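Local coordinates for NURA (Sulfolobus solfataricus, PDB 2YGK), which is a manganese-dependent nuclease that probably works with the HerA helicase to resect the 5' strand at DNA double-strand breaks, at residues S78-N83 with K87-D92; Y129-G134 with F300-A305. All coordinates share one frame; numbering follows the deposited sequence.

Contact 1: residues S78-N83 with K87-D92; sequences SVIGDN and KTLSED
Ile80 and Lys87 form a hydrogen-bonded pair in the antiparallel beta hairpin of strands 70-82 and 85-98, and two residues before Ile80, Ser78 faces both Leu89 and Ser90 across a classic beta bulge. In the regular part the backbones bond twice, Lys87 N to Ile80 O at 2.8 Å, nearly in line with the carbonyl bond, and Ile80 N to Lys87 O at 2.9 Å. The two side chains leave the sheet on the same face and run alongside each other. Ile80 has CG1 opposite its backbone N (chi1 -164°), which leaves CG2 as the branch that meets Lys87 CG, at 3.7 Å; beyond CG the lysine chain is extended. Leu89 also packs on the isoleucine, its CD1 3.8 Å from Ile80 CB.

At the bulge the extra residue puts the amides of Leu89 and Ser90 in front of a single partner. Leu89 N makes an almost straight bond (178°) to Ser78 O, 3.0 Å away, although it approaches from above the carbonyl plane. Ser90 N turns instead to the hydroxyl: Ser78 OG, folded between its own backbone N and carbonyl carbon (chi1 63°), accepts it at 3.0 Å. Ser78 N returns a bond to Ser90 O at 3.1 Å. Asp123, at the end of helix 104-123, completes the polar cluster, its OD2 hydrogen-bonded to both Ser78 OG and Ser90 OG, so these buried hydroxyls are satisfied. Val79 and Thr88, a non-hydrogen-bonded pair, turn to the other face, under helix 300-309, and there the methyls Val79 CG2 and Thr88 CG2 meet at 4.0 Å.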
ATOM      1  N   SER A  78     -13.847   5.476  20.731  1.00 41.63           N
ATOM      2  CA  SER A  78     -15.000   6.359  20.677  1.00 42.10           C
ATOM      3  C   SER A  78     -14.694   7.584  21.555  1.00 43.17           C
ATOM      4  O   SER A  78     -14.008   7.490  22.583  1.00 44.29           O
ATOM      5  CB  SER A  78     -16.303   5.656  21.133  1.00 43.17           C
ATOM      6  OG  SER A  78     -16.222   5.260  22.497  1.00 44.59           O
ATOM      7  N   VAL A  79     -15.209   8.721  21.111  1.00 43.29           N
ATOM      8  CA  VAL A  79     -14.970  10.000  21.742  1.00 44.68           C
ATOM      9  C   VAL A  79     -16.294  10.768  21.782  1.00 46.12           C
ATOM     10  O   VAL A  79     -16.936  10.950  20.737  1.00 44.44           O
ATOM     11  CB  VAL A  79     -13.924  10.812  20.940  1.00 43.13           C
ATOM     12  CG1 VAL A  79     -13.969  12.249  21.327  1.00 43.97           C
ATOM     13  CG2 VAL A  79     -12.547  10.260  21.157  1.00 41.98           C
ATOM     14  N   ILE A  80     -16.702  11.186  22.989  1.00 49.11           N
ATOM     15  CA  ILE A  80     -17.872  12.054  23.147  1.00 51.00           C
ATOM     16  C   ILE A  80     -17.461  13.525  23.232  1.00 52.00           C
ATOM     17  O   ILE A  80     -16.609  13.888  24.044  1.00 53.03           O
ATOM     18  CB  ILE A  80     -18.744  11.660  24.385  1.00 53.53           C
ATOM     19  CG1 ILE A  80     -20.138  12.301  24.292  1.00 54.68           C
ATOM     20  CG2 ILE A  80     -18.068  12.065  25.709  1.00 55.20           C
ATOM     21  CD1 ILE A  80     -21.257  11.441  24.877  1.00 56.49           C
ATOM     22  N   GLY A  81     -18.075  14.363  22.389  1.00 52.35           N
ATOM     23  CA  GLY A  81     -17.828  15.819  22.386  1.00 53.33           C
ATOM     24  C   GLY A  81     -19.050  16.743  22.277  1.00 54.48           C
ATOM     25  O   GLY A  81     -20.001  16.460  21.554  1.00 52.92           O
ATOM     26  N   ASP A  82     -19.017  17.849  23.017  1.00 57.16           N
ATOM     27  CA  ASP A  82     -19.942  18.960  22.799  1.00 59.31           C
ATOM     28  C   ASP A  82     -19.243  20.274  23.080  1.00 61.18           C
ATOM     29  O   ASP A  82     -18.042  20.301  23.360  1.00 61.27           O
ATOM     30  CB  ASP A  82     -21.242  18.834  23.630  1.00 60.93           C
ATOM     31  CG  ASP A  82     -20.999  18.829  25.137  1.00 65.47           C
ATOM     32  OD1 ASP A  82     -19.849  18.681  25.592  1.00 69.34           O
ATOM     33  OD2 ASP A  82     -21.976  18.953  25.903  1.00 71.17           O
ATOM     34  N   ASN A  83     -20.000  21.356  22.931  1.00 63.38           N
ATOM     35  CA  ASN A  83     -19.630  22.676  23.418  1.00 66.36           C
ATOM     36  C   ASN A  83     -18.722  22.632  24.642  1.00 67.72           C
ATOM     37  O   ASN A  83     -17.644  23.216  24.639  1.00 67.64           O
ATOM     38  CB  ASN A  83     -20.908  23.465  23.779  1.00 68.77           C
ATOM     39  CG  ASN A  83     -21.742  23.812  22.561  1.00 71.34           C
ATOM     40  OD1 ASN A  83     -21.395  23.434  21.417  1.00 74.43           O
ATOM     41  ND2 ASN A  83     -22.860  24.519  22.786  1.00 75.79           N
ATOM     42  N   LYS A  87     -14.315  14.078  25.698  1.00 56.39           N
ATOM     43  CA  LYS A  87     -13.598  13.024  26.443  1.00 57.27           C
ATOM     44  C   LYS A  87     -13.785  11.676  25.778  1.00 55.38           C
ATOM     45  O   LYS A  87     -14.834  11.421  25.196  1.00 54.33           O
ATOM     46  CB  LYS A  87     -14.063  12.931  27.903  1.00 60.13           C
ATOM     47  CG  LYS A  87     -15.304  12.071  28.139  1.00 62.61           C
ATOM     48  CD  LYS A  87     -15.825  12.137  29.565  1.00 68.42           C
ATOM     49  CE  LYS A  87     -17.329  11.770  29.621  1.00 71.55           C
ATOM     50  NZ  LYS A  87     -17.749  11.166  30.938  1.00 75.90           N
ATOM     51  N   THR A  88     -12.771  10.808  25.893  1.00 55.23           N
ATOM     52  CA  THR A  88     -12.837   9.424  25.380  1.00 53.78           C
ATOM     53  C   THR A  88     -13.824   8.596  26.184  1.00 54.35           C
ATOM     54  O   THR A  88     -13.928   8.750  27.386  1.00 55.57           O
ATOM     55  CB  THR A  88     -11.488   8.699  25.435  1.00 53.23           C
ATOM     56  OG1 THR A  88     -10.931   8.885  26.724  1.00 57.17           O
ATOM     57  CG2 THR A  88     -10.529   9.255  24.436  1.00 52.71           C
ATOM     58  N   LEU A  89     -14.542   7.732  25.480  1.00 53.20           N
ATOM     59  CA  LEU A  89     -15.544   6.893  26.065  1.00 55.01           C
ATOM     60  C   LEU A  89     -14.986   5.506  26.204  1.00 55.73           C
ATOM     61  O   LEU A  89     -14.766   5.053  27.291  1.00 57.38           O
ATOM     62  CB  LEU A  89     -16.784   6.866  25.177  1.00 54.12           C
ATOM     63  CG  LEU A  89     -17.924   7.825  25.491  1.00 54.23           C
ATOM     64  CD1 LEU A  89     -18.816   7.847  24.283  1.00 52.11           C
ATOM     65  CD2 LEU A  89     -18.667   7.383  26.755  1.00 56.76           C
ATOM     66  N   SER A  90     -14.750   4.849  25.076  1.00 55.51           N
ATOM     67  CA  SER A  90     -14.174   3.512  25.050  1.00 56.51           C
ATOM     68  C   SER A  90     -12.902   3.486  24.216  1.00 56.40           C
ATOM     69  O   SER A  90     -12.708   4.322  23.334  1.00 55.40           O
ATOM     70  CB  SER A  90     -15.171   2.544  24.443  1.00 56.04           C
ATOM     71  OG  SER A  90     -16.403   2.624  25.122  1.00 57.95           O
ATOM     72  N   GLU A  91     -12.038   2.531  24.537  1.00 58.84           N
ATOM     73  CA  GLU A  91     -10.883   2.143  23.726  1.00 59.44           C
ATOM     74  C   GLU A  91     -10.925   0.627  23.548  1.00 60.36           C
ATOM     75  O   GLU A  91     -11.250  -0.115  24.459  1.00 61.69           O
ATOM     76  CB  GLU A  91      -9.561   2.516  24.405  1.00 60.99           C
ATOM     77  CG  GLU A  91      -9.358   4.006  24.697  1.00 64.14           C
ATOM     78  CD  GLU A  91      -9.733   4.412  26.126  1.00 71.54           C
ATOM     79  OE1 GLU A  91     -10.838   4.054  26.634  1.00 75.78           O
ATOM     80  OE2 GLU A  91      -8.901   5.115  26.748  1.00 76.70           O
ATOM     81  N   ASP A  92     -10.580   0.175  22.365  1.00 60.36           N
ATOM     82  CA  ASP A  92     -10.749  -1.209  21.997  1.00 61.56           C
ATOM     83  C   ASP A  92      -9.652  -1.482  20.988  1.00 60.96           C
ATOM     84  O   ASP A  92      -9.559  -0.787  19.984  1.00 60.01           O
ATOM     85  CB  ASP A  92     -12.127  -1.394  21.375  1.00 61.47           C
ATOM     86  CG  ASP A  92     -12.631  -2.814  21.447  1.00 64.96           C
ATOM     87  OD1 ASP A  92     -11.818  -3.771  21.515  1.00 70.97           O
ATOM     88  OD2 ASP A  92     -13.869  -2.983  21.428  1.00 67.71           O
TER

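Contact 2: residues Y129-G134 with F300-A305. With MN (manganese (II) ion), chain C.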
ATOM      1  N   TYR A 129     -25.663  12.581  17.440  1.00 49.34           N
ATOM      2  CA  TYR A 129     -25.132  12.126  16.178  1.00 46.91           C
ATOM      3  C   TYR A 129     -23.887  11.264  16.407  1.00 44.94           C
ATOM      4  O   TYR A 129     -23.217  11.357  17.461  1.00 44.40           O
ATOM      5  CB  TYR A 129     -24.727  13.311  15.326  1.00 46.00           C
ATOM      6  CG  TYR A 129     -25.836  14.195  14.809  1.00 46.75           C
ATOM      7  CD1 TYR A 129     -26.400  13.956  13.560  1.00 48.57           C
ATOM      8  CD2 TYR A 129     -26.244  15.318  15.505  1.00 48.43           C
ATOM      9  CE1 TYR A 129     -27.385  14.789  13.024  1.00 50.06           C
ATOM     10  CE2 TYR A 129     -27.251  16.172  14.985  1.00 51.31           C
ATOM     11  CZ  TYR A 129     -27.817  15.897  13.734  1.00 52.03           C
ATOM     12  OH  TYR A 129     -28.808  16.713  13.176  1.00 52.82           O
ATOM     13  N   ILE A 130     -23.592  10.426  15.420  1.00 42.84           N
ATOM     14  CA  ILE A 130     -22.395   9.601  15.440  1.00 41.50           C
ATOM     15  C   ILE A 130     -21.567   9.991  14.243  1.00 39.83           C
ATOM     16  O   ILE A 130     -22.065  10.016  13.138  1.00 40.03           O
ATOM     17  CB  ILE A 130     -22.730   8.109  15.335  1.00 42.24           C
ATOM     18  CG1 ILE A 130     -23.608   7.680  16.498  1.00 43.30           C
ATOM     19  CG2 ILE A 130     -21.452   7.246  15.351  1.00 41.34           C
ATOM     20  CD1 ILE A 130     -24.002   6.250  16.385  1.00 43.65           C
ATOM     21  N   LEU A 131     -20.308  10.327  14.468  1.00 38.89           N
ATOM     22  CA  LEU A 131     -19.402  10.658  13.382  1.00 37.52           C
ATOM     23  C   LEU A 131     -18.426   9.518  13.165  1.00 37.71           C
ATOM     24  O   LEU A 131     -17.615   9.221  14.036  1.00 38.10           O
ATOM     25  CB  LEU A 131     -18.614  11.913  13.718  1.00 36.65           C
ATOM     26  CG  LEU A 131     -19.441  13.057  14.247  1.00 35.54           C
ATOM     27  CD1 LEU A 131     -18.542  14.262  14.481  1.00 31.65           C
ATOM     28  CD2 LEU A 131     -20.561  13.355  13.223  1.00 35.78           C
HETATM   29  N   MSE A 132     -18.507   8.890  12.000  1.00 37.97           N
HETATM   30  CA  MSE A 132     -17.512   7.936  11.555  1.00 37.97           C
HETATM   31  C   MSE A 132     -16.541   8.626  10.608  1.00 37.31           C
HETATM   32  O   MSE A 132     -16.936   9.534   9.857  1.00 36.69           O
HETATM   33  CB  MSE A 132     -18.153   6.788  10.755  1.00 39.25           C
HETATM   34  CG  MSE A 132     -19.390   6.153  11.378  1.00 42.14           C
HETATM   35 SE   MSE A 132     -19.023   5.068  12.924  1.00 48.67          SE
HETATM   36  CE  MSE A 132     -17.684   3.896  12.202  1.00 42.67           C
ATOM     37  N   ASP A 133     -15.302   8.122  10.602  1.00 37.07           N
ATOM     38  CA  ASP A 133     -14.245   8.577   9.721  1.00 37.39           C
ATOM     39  C   ASP A 133     -14.153   7.663   8.517  1.00 37.71           C
ATOM     40  O   ASP A 133     -13.787   6.526   8.646  1.00 39.11           O
ATOM     41  CB  ASP A 133     -12.920   8.550  10.458  1.00 38.08           C
ATOM     42  CG  ASP A 133     -11.768   8.953   9.582  1.00 39.50           C
ATOM     43  OD1 ASP A 133     -11.821  10.026   9.001  1.00 45.12           O
ATOM     44  OD2 ASP A 133     -10.794   8.216   9.478  1.00 47.82           O
ATOM     45  N   GLY A 134     -14.485   8.163   7.348  1.00 37.79           N
ATOM     46  CA  GLY A 134     -14.597   7.338   6.173  1.00 38.04           C
ATOM     47  C   GLY A 134     -15.976   7.337   5.537  1.00 38.64           C
ATOM     48  O   GLY A 134     -16.996   7.553   6.191  1.00 37.73           O
ATOM     49  N   PHE A 300     -13.638  18.367  15.907  1.00 34.67           N
ATOM     50  CA  PHE A 300     -12.597  18.000  16.826  1.00 35.20           C
ATOM     51  C   PHE A 300     -12.742  16.587  17.370  1.00 35.59           C
ATOM     52  O   PHE A 300     -11.746  15.899  17.494  1.00 36.71           O
ATOM     53  CB  PHE A 300     -12.437  18.989  17.980  1.00 36.67           C
ATOM     54  CG  PHE A 300     -11.209  18.712  18.798  1.00 37.55           C
ATOM     55  CD1 PHE A 300      -9.960  18.817  18.226  1.00 38.02           C
ATOM     56  CD2 PHE A 300     -11.296  18.240  20.087  1.00 38.74           C
ATOM     57  CE1 PHE A 300      -8.836  18.515  18.931  1.00 38.60           C
ATOM     58  CE2 PHE A 300     -10.163  17.960  20.823  1.00 38.38           C
ATOM     59  CZ  PHE A 300      -8.934  18.088  20.245  1.00 39.11           C
ATOM     60  N   PRO A 301     -13.966  16.145  17.712  1.00 35.63           N
ATOM     61  CA  PRO A 301     -14.127  14.783  18.191  1.00 35.45           C
ATOM     62  C   PRO A 301     -13.467  13.724  17.305  1.00 34.86           C
ATOM     63  O   PRO A 301     -12.849  12.788  17.805  1.00 35.76           O
ATOM     64  CB  PRO A 301     -15.649  14.635  18.192  1.00 35.86           C
ATOM     65  CG  PRO A 301     -16.098  15.954  18.685  1.00 35.87           C
ATOM     66  CD  PRO A 301     -15.207  16.917  17.926  1.00 36.27           C
ATOM     67  N   LEU A 302     -13.590  13.866  15.992  1.00 33.46           N
ATOM     68  CA  LEU A 302     -12.895  12.969  15.109  1.00 32.40           C
ATOM     69  C   LEU A 302     -11.387  13.183  15.166  1.00 32.73           C
ATOM     70  O   LEU A 302     -10.627  12.243  15.350  1.00 33.75           O
ATOM     71  CB  LEU A 302     -13.366  13.173  13.685  1.00 31.82           C
ATOM     72  CG  LEU A 302     -14.623  12.393  13.372  1.00 32.55           C
ATOM     73  CD1 LEU A 302     -15.038  12.646  11.937  1.00 33.68           C
ATOM     74  CD2 LEU A 302     -14.367  10.918  13.592  1.00 28.58           C
ATOM     75  N   LEU A 303     -10.930  14.408  14.973  1.00 32.93           N
ATOM     76  CA  LEU A 303      -9.491  14.652  15.018  1.00 33.01           C
ATOM     77  C   LEU A 303      -8.857  14.020  16.255  1.00 33.38           C
ATOM     78  O   LEU A 303      -7.756  13.508  16.188  1.00 34.31           O
ATOM     79  CB  LEU A 303      -9.177  16.143  14.957  1.00 33.35           C
ATOM     80  CG  LEU A 303      -7.681  16.496  14.996  1.00 34.07           C
ATOM     81  CD1 LEU A 303      -6.909  15.741  13.919  1.00 34.12           C
ATOM     82  CD2 LEU A 303      -7.427  18.028  14.877  1.00 33.87           C
ATOM     83  N   LYS A 304      -9.566  14.046  17.365  1.00 34.02           N
ATOM     84  CA  LYS A 304      -9.048  13.546  18.618  1.00 35.62           C
ATOM     85  C   LYS A 304      -9.037  12.059  18.574  1.00 34.75           C
ATOM     86  O   LYS A 304      -8.041  11.436  18.917  1.00 35.74           O
ATOM     87  CB  LYS A 304      -9.899  13.991  19.818  1.00 36.76           C
ATOM     88  CG  LYS A 304      -9.332  13.490  21.148  1.00 39.89           C
ATOM     89  CD  LYS A 304     -10.399  13.563  22.274  1.00 43.38           C
ATOM     90  CE  LYS A 304      -9.935  12.825  23.565  1.00 45.63           C
ATOM     91  NZ  LYS A 304      -8.502  12.953  23.903  1.00 44.94           N
ATOM     92  N   ALA A 305     -10.149  11.484  18.163  1.00 34.31           N
ATOM     93  CA  ALA A 305     -10.230  10.040  18.037  1.00 34.55           C
ATOM     94  C   ALA A 305      -9.073   9.567  17.176  1.00 35.25           C
ATOM     95  O   ALA A 305      -8.365   8.620  17.525  1.00 36.08           O
ATOM     96  CB  ALA A 305     -11.541   9.630  17.433  1.00 33.14           C
TER
HETATM   97 MN    MN C1336      -9.673   6.026   9.868  1.00115.93          MN
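Asp133 OD2 binds the manganese ion at 2.5 Å, while on the same side chain CB rests 4.2 Å from Leu302 CD2, so the residue joins the metal site to the packing of helix 300-309. CG of Asp133 is anti to the backbone N (chi1 177°), which carries the carboxylate out beyond the strand to the ion; Asp58 OD1, from the neighbouring strand 54-65, is the second protein ligand.

Leu302 is the helix residue that reaches strand 129-133, and no hydrogen bond crosses here. With CG anti to its own carbonyl carbon (chi1 -84°), its two methyls lie against one side of the strand backbone, CD2 3.7 Å from Leu131 O and CD1 4.2 Å from Met132 O. Behind them, Leu302 CG packs on Leu131 CB at 4.0 Å. Leu131 and Asp133 point toward the helix, whereas the selenomethionine Met132 between them turns away. An alanine in place of Leu302 would probably open a gap beside Leu131 and cost Asp133 CB its contact with the leucine methyl next to the metal site.

Ala56 of strand 54-65 also packs against Leu302, so the leucine bridges two adjacent parallel strands. Metal-binding aspartates on such a pair of strands are characteristic of the RNase H-like fold, the superfamily to which NurA belongs.

In the fold
Contact 1 lies on the antiparallel hairpin, and contact 2 joins strand 129-133 of the same mixed sheet to helix 300-309, their centres 9 Å apart. Strand 54-65, carrying Asp58, runs between strands 70-82 and 129-133, and its Ala56 is hydrogen-bonded through the backbone to Val79. Helix 300-309 spans both contacts: Leu302 faces strand 129-133, while Lys304 CE packs on Thr88 CG2 at 3.7 Å and Ala305 CA on Val79 CG2 at 3.9 Å. Val79 CG1 also lies 3.7 Å from Pro301 O. The side chain of Val79 is about 12 Å from the manganese ion, so contact 1 lies outside the metal site, to which contact 2 supplies Asp133.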